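Local coordinates for protein 4-alpha-glucanotransferase (PDB 1TZ7) that belongs to the amylomaltase family of carbohydrate-active enzymes and is built round an eight-stranded parallel beta/alpha barrel, at residues Met21-Gly25 and Leu498-Arg503; Glu175-Arg179 and Asp248-Lys252. All coordinates share one frame; numbering follows the deposited sequence.

Contact 1 (Met21-Gly25 and Leu498-Arg503); sequences MRLAG and LGIYGR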
ATOM      1  N   MET A  21       4.986  -4.207  25.499  1.00 52.15           N
ATOM      2  CA  MET A  21       4.932  -3.567  24.178  1.00 42.30           C
ATOM      3  C   MET A  21       3.480  -3.566  23.655  1.00 41.75           C
ATOM      4  O   MET A  21       2.985  -4.579  23.156  1.00 41.16           O
ATOM      5  CB  MET A  21       5.879  -4.299  23.192  1.00 46.83           C
ATOM      6  CG  MET A  21       5.385  -4.369  21.713  1.00 68.24           C
ATOM      7  SD  MET A  21       6.388  -3.380  20.533  1.00 63.65           S
ATOM      8  CE  MET A  21       8.128  -3.815  21.042  1.00 65.57           C
ATOM      9  N   ARG A  22       2.808  -2.424  23.794  1.00 34.33           N
ATOM     10  CA  ARG A  22       1.408  -2.289  23.395  1.00 32.75           C
ATOM     11  C   ARG A  22       1.199  -0.978  22.660  1.00 26.06           C
ATOM     12  O   ARG A  22       1.147   0.088  23.275  1.00 29.02           O
ATOM     13  CB  ARG A  22       0.494  -2.336  24.621  1.00 35.11           C
ATOM     14  CG  ARG A  22       0.501  -3.654  25.351  1.00 33.29           C
ATOM     15  CD  ARG A  22      -0.351  -3.661  26.620  1.00 30.67           C
ATOM     16  NE  ARG A  22      -1.734  -3.269  26.353  1.00 32.49           N
ATOM     17  CZ  ARG A  22      -2.614  -4.019  25.691  1.00 24.57           C
ATOM     18  NH1 ARG A  22      -3.853  -3.578  25.495  1.00 26.24           N
ATOM     19  NH2 ARG A  22      -2.259  -5.214  25.219  1.00 25.42           N
ATOM     20  N   LEU A  23       1.072  -1.056  21.344  1.00 24.22           N
ATOM     21  CA  LEU A  23       0.979   0.135  20.520  1.00 21.25           C
ATOM     22  C   LEU A  23      -0.342   0.204  19.801  1.00 28.62           C
ATOM     23  O   LEU A  23      -0.968  -0.816  19.541  1.00 27.96           O
ATOM     24  CB  LEU A  23       2.115   0.157  19.513  1.00 27.68           C
ATOM     25  CG  LEU A  23       3.506   0.277  20.141  1.00 41.85           C
ATOM     26  CD1 LEU A  23       4.179  -1.028  20.172  1.00 47.71           C
ATOM     27  CD2 LEU A  23       4.330   1.259  19.397  1.00 44.05           C
ATOM     28  N   ALA A  24      -0.763   1.424  19.484  1.00 23.27           N
ATOM     29  CA  ALA A  24      -1.972   1.655  18.709  1.00 26.98           C
ATOM     30  C   ALA A  24      -1.647   2.512  17.490  1.00 32.75           C
ATOM     31  O   ALA A  24      -0.699   3.281  17.502  1.00 27.27           O
ATOM     32  CB  ALA A  24      -3.018   2.334  19.565  1.00 31.12           C
ATOM     33  N   GLY A  25      -2.441   2.377  16.441  1.00 30.88           N
ATOM     34  CA  GLY A  25      -2.229   3.149  15.235  1.00 29.96           C
ATOM     35  C   GLY A  25      -3.492   3.384  14.457  1.00 34.29           C
ATOM     36  O   GLY A  25      -4.551   2.850  14.791  1.00 27.03           O
ATOM     37  N   LEU A 498      -7.024   4.974  24.631  1.00 25.93           N
ATOM     38  CA  LEU A 498      -5.670   4.439  24.509  1.00 23.92           C
ATOM     39  C   LEU A 498      -5.029   4.293  25.888  1.00 25.12           C
ATOM     40  O   LEU A 498      -4.374   3.308  26.161  1.00 29.02           O
ATOM     41  CB  LEU A 498      -4.800   5.348  23.623  1.00 24.96           C
ATOM     42  CG  LEU A 498      -5.143   5.411  22.128  1.00 26.43           C
ATOM     43  CD1 LEU A 498      -4.022   6.088  21.363  1.00 28.54           C
ATOM     44  CD2 LEU A 498      -5.419   4.024  21.553  1.00 31.87           C
ATOM     45  N   GLY A 499      -5.233   5.293  26.750  1.00 24.27           N
ATOM     46  CA  GLY A 499      -4.672   5.278  28.094  1.00 24.79           C
ATOM     47  C   GLY A 499      -5.302   4.211  28.974  1.00 27.32           C
ATOM     48  O   GLY A 499      -4.614   3.550  29.738  1.00 24.38           O
ATOM     49  N   ILE A 500      -6.616   4.043  28.850  1.00 25.16           N
ATOM     50  CA  ILE A 500      -7.352   3.040  29.627  1.00 28.84           C
ATOM     51  C   ILE A 500      -6.837   1.626  29.339  1.00 27.39           C
ATOM     52  O   ILE A 500      -6.732   0.806  30.248  1.00 19.99           O
ATOM     53  CB  ILE A 500      -8.884   3.134  29.313  1.00 28.00           C
ATOM     54  CG1 ILE A 500      -9.478   4.380  29.963  1.00 34.87           C
ATOM     55  CG2 ILE A 500      -9.616   1.894  29.807  1.00 31.17           C
ATOM     56  CD1 ILE A 500     -10.799   4.829  29.340  1.00 33.98           C
ATOM     57  N   TYR A 501      -6.514   1.354  28.067  1.00 24.78           N
ATOM     58  CA  TYR A 501      -6.090   0.011  27.643  1.00 24.57           C
ATOM     59  C   TYR A 501      -4.582  -0.063  27.407  1.00 31.69           C
ATOM     60  O   TYR A 501      -4.094  -0.981  26.756  1.00 27.80           O
ATOM     61  CB  TYR A 501      -6.863  -0.415  26.381  1.00 24.30           C
ATOM     62  CG  TYR A 501      -8.352  -0.455  26.614  1.00 21.82           C
ATOM     63  CD1 TYR A 501      -8.906  -1.370  27.502  1.00 27.98           C
ATOM     64  CD2 TYR A 501      -9.202   0.443  25.981  1.00 23.01           C
ATOM     65  CE1 TYR A 501     -10.276  -1.403  27.741  1.00 21.46           C
ATOM     66  CE2 TYR A 501     -10.568   0.419  26.210  1.00 21.17           C
ATOM     67  CZ  TYR A 501     -11.100  -0.508  27.093  1.00 28.71           C
ATOM     68  OH  TYR A 501     -12.450  -0.533  27.321  1.00 27.44           O
ATOM     69  N   GLY A 502      -3.851   0.908  27.956  1.00 26.71           N
ATOM     70  CA  GLY A 502      -2.406   0.809  28.081  1.00 24.99           C
ATOM     71  C   GLY A 502      -1.690   0.866  26.742  1.00 30.36           C
ATOM     72  O   GLY A 502      -0.655   0.246  26.566  1.00 27.79           O
ATOM     73  N   ARG A 503      -2.254   1.612  25.798  1.00 26.02           N
ATOM     74  CA  ARG A 503      -1.641   1.769  24.471  1.00 30.28           C
ATOM     75  C   ARG A 503      -1.308   3.231  24.168  1.00 28.82           C
ATOM     76  O   ARG A 503      -0.978   3.576  23.031  1.00 34.56           O
ATOM     77  CB  ARG A 503      -2.575   1.239  23.401  1.00 27.86           C
ATOM     78  CG  ARG A 503      -2.743  -0.253  23.407  1.00 31.51           C
ATOM     79  CD  ARG A 503      -3.520  -0.755  22.235  1.00 26.43           C
ATOM     80  NE  ARG A 503      -3.912  -2.142  22.382  1.00 25.02           N
ATOM     81  CZ  ARG A 503      -3.205  -3.180  21.943  1.00 28.64           C
ATOM     82  NH1 ARG A 503      -2.041  -2.992  21.324  1.00 25.41           N
ATOM     83  NH2 ARG A 503      -3.662  -4.405  22.128  1.00 24.48           N
TER
HETATM   84  O   HOH W   1       0.693   3.754  20.677  1.00 40.69           O
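The guanidinium of R22 leans over one face of that of R503. Their side chains cross at nearly a right angle, and CZ of R22 stands 3.6 Å above the plane of the R503 group, offset toward its rim; the two planes are inclined by 50°. R503 reaches this place extended from CG to NE, whereas R22 bends at its third torsion (chi3 56°), which swings its head toward the end of helix 491-500. There R22 NH1 donates to Y501 O at 2.9 Å. The bond is nearly straight (162° at the hydrogen) and lies in both the guanidinium and the carbonyl plane; R22 NE adds a weak second bond to the same oxygen. R503 in turn gives NH1 to L23 O at 3.0 Å, a more bent bond, with the donor above the carbonyl plane.

Beside the aliphatic part of R503, the CB of A24 packs 3.5 Å from CD2 of L498 and 4.0 Å from CB of R503. One water joins the backbones, accepting from A24 N and donating to R503 O. G502, at positive phi, is the C-prime residue of a Schellman motif, with R503 N bonded to L498 O; the turn ends helix 491-500 and lays R503 beside strand 23-27 of the parallel barrel.

Both arginines have further backbone partners beyond helix 437-447 and at its end: R503 NH2 binds A450 O, R503 NE binds L446 O and R22 NH2 binds S448 O. Two like charges thus lie close, R22 NH1 3.4 Å from R503 NE, a proximity probably tolerated because carbonyl oxygens surround the pair. Those at the helix ends, Y501 O for R22 and L446 O for R503, probably offset the repulsion between the two charges.

Contact 2 (Glu175-Arg179 and Asp248-Lys252); sequences ELKRR and DGDLK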
ATOM      1  N   GLU A 175      14.156  -3.881 -29.957  1.00 36.77           N
ATOM      2  CA  GLU A 175      15.465  -3.602 -29.376  1.00 38.56           C
ATOM      3  C   GLU A 175      15.350  -2.895 -28.022  1.00 35.20           C
ATOM      4  O   GLU A 175      16.095  -3.196 -27.098  1.00 32.17           O
ATOM      5  CB  GLU A 175      16.308  -2.761 -30.335  1.00 41.34           C
ATOM      6  CG  GLU A 175      17.774  -3.152 -30.359  1.00 52.01           C
ATOM      7  CD  GLU A 175      18.441  -2.816 -31.668  1.00 47.98           C
ATOM      8  OE1 GLU A 175      18.810  -1.640 -31.859  1.00 43.71           O
ATOM      9  OE2 GLU A 175      18.595  -3.727 -32.510  1.00 45.73           O
ATOM     10  N   LEU A 176      14.416  -1.953 -27.916  1.00 33.20           N
ATOM     11  CA  LEU A 176      14.137  -1.291 -26.634  1.00 35.94           C
ATOM     12  C   LEU A 176      13.354  -2.221 -25.702  1.00 32.32           C
ATOM     13  O   LEU A 176      13.536  -2.196 -24.488  1.00 28.37           O
ATOM     14  CB  LEU A 176      13.350   0.003 -26.858  1.00 35.07           C
ATOM     15  CG  LEU A 176      14.042   1.076 -27.705  1.00 38.95           C
ATOM     16  CD1 LEU A 176      13.066   2.184 -28.061  1.00 42.58           C
ATOM     17  CD2 LEU A 176      15.254   1.641 -26.982  1.00 45.99           C
ATOM     18  N   LYS A 177      12.486  -3.038 -26.290  1.00 33.72           N
ATOM     19  CA  LYS A 177      11.648  -3.970 -25.537  1.00 32.41           C
ATOM     20  C   LYS A 177      12.501  -4.989 -24.771  1.00 35.03           C
ATOM     21  O   LYS A 177      12.186  -5.343 -23.636  1.00 26.69           O
ATOM     22  CB  LYS A 177      10.695  -4.698 -26.497  1.00 35.98           C
ATOM     23  CG  LYS A 177       9.797  -5.732 -25.846  1.00 27.26           C
ATOM     24  CD  LYS A 177       8.903  -6.407 -26.884  1.00 39.99           C
ATOM     25  CE  LYS A 177       8.180  -7.607 -26.308  1.00 44.01           C
ATOM     26  NZ  LYS A 177       7.606  -8.473 -27.375  1.00 50.36           N
ATOM     27  N   ARG A 178      13.576  -5.452 -25.404  1.00 36.88           N
ATOM     28  CA  ARG A 178      14.431  -6.487 -24.824  1.00 35.35           C
ATOM     29  C   ARG A 178      15.686  -5.872 -24.204  1.00 33.24           C
ATOM     30  O   ARG A 178      16.599  -6.584 -23.802  1.00 30.17           O
ATOM     31  CB  ARG A 178      14.827  -7.510 -25.895  1.00 37.80           C
ATOM     32  CG  ARG A 178      13.647  -8.084 -26.671  1.00 48.51           C
ATOM     33  CD  ARG A 178      13.692  -9.588 -26.848  1.00 58.55           C
ATOM     34  NE  ARG A 178      12.472 -10.097 -27.467  1.00 65.70           N
ATOM     35  CZ  ARG A 178      12.289 -11.360 -27.842  1.00 74.24           C
ATOM     36  NH1 ARG A 178      13.252 -12.261 -27.663  1.00 81.89           N
ATOM     37  NH2 ARG A 178      11.140 -11.725 -28.400  1.00 78.64           N
ATOM     38  N   ARG A 179      15.721  -4.541 -24.141  1.00 33.54           N
ATOM     39  CA  ARG A 179      16.777  -3.818 -23.433  1.00 35.82           C
ATOM     40  C   ARG A 179      18.172  -4.146 -23.987  1.00 34.41           C
ATOM     41  O   ARG A 179      19.099  -4.431 -23.232  1.00 28.10           O
ATOM     42  CB  ARG A 179      16.717  -4.120 -21.928  1.00 33.43           C
ATOM     43  CG  ARG A 179      15.459  -3.597 -21.247  1.00 40.90           C
ATOM     44  CD  ARG A 179      15.336  -3.989 -19.783  1.00 39.61           C
ATOM     45  NE  ARG A 179      16.534  -3.642 -19.015  1.00 37.22           N
ATOM     46  CZ  ARG A 179      16.829  -2.415 -18.587  1.00 37.58           C
ATOM     47  NH1 ARG A 179      17.942  -2.205 -17.899  1.00 34.51           N
ATOM     48  NH2 ARG A 179      16.011  -1.396 -18.842  1.00 37.82           N
ATOM     49  N   ASP A 248       7.013 -16.104 -22.056  1.00 38.27           N
ATOM     50  CA  ASP A 248       7.447 -16.925 -23.181  1.00 37.35           C
ATOM     51  C   ASP A 248       8.544 -16.201 -23.982  1.00 39.41           C
ATOM     52  O   ASP A 248       9.129 -15.230 -23.506  1.00 30.60           O
ATOM     53  CB  ASP A 248       6.246 -17.272 -24.086  1.00 37.58           C
ATOM     54  CG  ASP A 248       5.603 -16.043 -24.709  1.00 42.54           C
ATOM     55  OD1 ASP A 248       4.449 -16.150 -25.177  1.00 50.23           O
ATOM     56  OD2 ASP A 248       6.169 -14.936 -24.774  1.00 37.26           O
ATOM     57  N   GLY A 249       8.813 -16.684 -25.194  1.00 37.56           N
ATOM     58  CA  GLY A 249       9.870 -16.129 -26.027  1.00 41.83           C
ATOM     59  C   GLY A 249       9.659 -14.660 -26.387  1.00 40.37           C
ATOM     60  O   GLY A 249      10.625 -13.914 -26.553  1.00 40.68           O
ATOM     61  N   ASP A 250       8.393 -14.249 -26.508  1.00 31.31           N
ATOM     62  CA  ASP A 250       8.057 -12.867 -26.886  1.00 36.78           C
ATOM     63  C   ASP A 250       7.853 -11.957 -25.652  1.00 36.23           C
ATOM     64  O   ASP A 250       7.428 -10.807 -25.786  1.00 31.54           O
ATOM     65  CB  ASP A 250       6.792 -12.848 -27.756  1.00 39.75           C
ATOM     66  CG  ASP A 250       6.918 -13.729 -28.990  1.00 52.57           C
ATOM     67  OD1 ASP A 250       7.861 -13.516 -29.784  1.00 33.32           O
ATOM     68  OD2 ASP A 250       6.123 -14.658 -29.247  1.00 57.18           O
ATOM     69  N   LEU A 251       8.158 -12.487 -24.462  1.00 32.69           N
ATOM     70  CA  LEU A 251       8.006 -11.737 -23.195  1.00 33.54           C
ATOM     71  C   LEU A 251       6.530 -11.429 -22.856  1.00 35.30           C
ATOM     72  O   LEU A 251       6.242 -10.537 -22.049  1.00 27.97           O
ATOM     73  CB  LEU A 251       8.824 -10.433 -23.227  1.00 34.06           C
ATOM     74  CG  LEU A 251      10.307 -10.565 -23.614  1.00 35.83           C
ATOM     75  CD1 LEU A 251      10.985  -9.208 -23.578  1.00 50.69           C
ATOM     76  CD2 LEU A 251      11.031 -11.548 -22.697  1.00 45.51           C
ATOM     77  N   LYS A 252       5.610 -12.170 -23.467  1.00 31.28           N
ATOM     78  CA  LYS A 252       4.215 -12.184 -23.027  1.00 37.04           C
ATOM     79  C   LYS A 252       4.044 -13.210 -21.905  1.00 32.63           C
ATOM     80  O   LYS A 252       4.716 -14.236 -21.897  1.00 25.61           O
ATOM     81  CB  LYS A 252       3.285 -12.527 -24.197  1.00 41.06           C
ATOM     82  CG  LYS A 252       2.826 -11.319 -25.001  1.00 50.92           C
ATOM     83  CD  LYS A 252       1.781 -11.709 -26.048  1.00 65.23           C
ATOM     84  CE  LYS A 252       1.591 -10.613 -27.083  1.00 67.12           C
ATOM     85  NZ  LYS A 252       0.796 -11.081 -28.254  1.00 66.88           N
TER
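K177 and R178 reach from the end of helix 174-177 to a type I beta turn, D248 to L251, whose L251 points back at them. K177 leaves its backbone with CG anti to N (chi1 178°) and stays extended to its tip, so that NZ arrives at D250 O, 2.8 Å away. This hydrogen bond comes in tilted 23° from the carbonyl plane, and CE follows closely, 3.3 Å from the same D250 O.

R178 bends at its second torsion (chi2 -135°) and brings its guanidinium up to the turn. NH2 lies 2.9 Å from G249 O, but the angle is too poor for a hydrogen bond. D250 OD1 sits at the guanidinium edge, in its plane, making a long salt bridge of 4.0 Å to R178 NH2.

CD1 of L251 lies 4.0 Å from K177 O and 4.2 Å from R178 CG, so that a methyl packs against the helix end and the aliphatic part of the arginine. The turn is braced from within: L251 N bonds D248 O, and D248 OD2 accepts from K252 N and, weakly, from D250 N.

This surface contact ties the Schellman-capped end of helix 174-177, where R179 is the C-prime residue, to the loop between helix 236-240 and strand 255-259. W169 touches both K177 and L251, and W239 of helix 236-240 donates NE1 to L176 O. Helix 181-190 packs against E175, L176 and R179.

Overall arrangement
Contacts 1 and 2 lie on opposite sides of the chain's centre, 24 and 29 Å from it, with their own centres 52 Å apart and nearest atoms about 39 Å apart; they do not touch. Contact 1 brings the two ends of the chain together, joining the first barrel strand, 23-27, to the last helix, 491-500. Contact 2 falls within the long sequence between those ends and links two peripheral pieces, the short helix 174-177 and a loop leading into the antiparallel sheet. A bound MPD, probably from the crystallisation liquor, lies about 4 Å from the side chain of Y501 in contact 1.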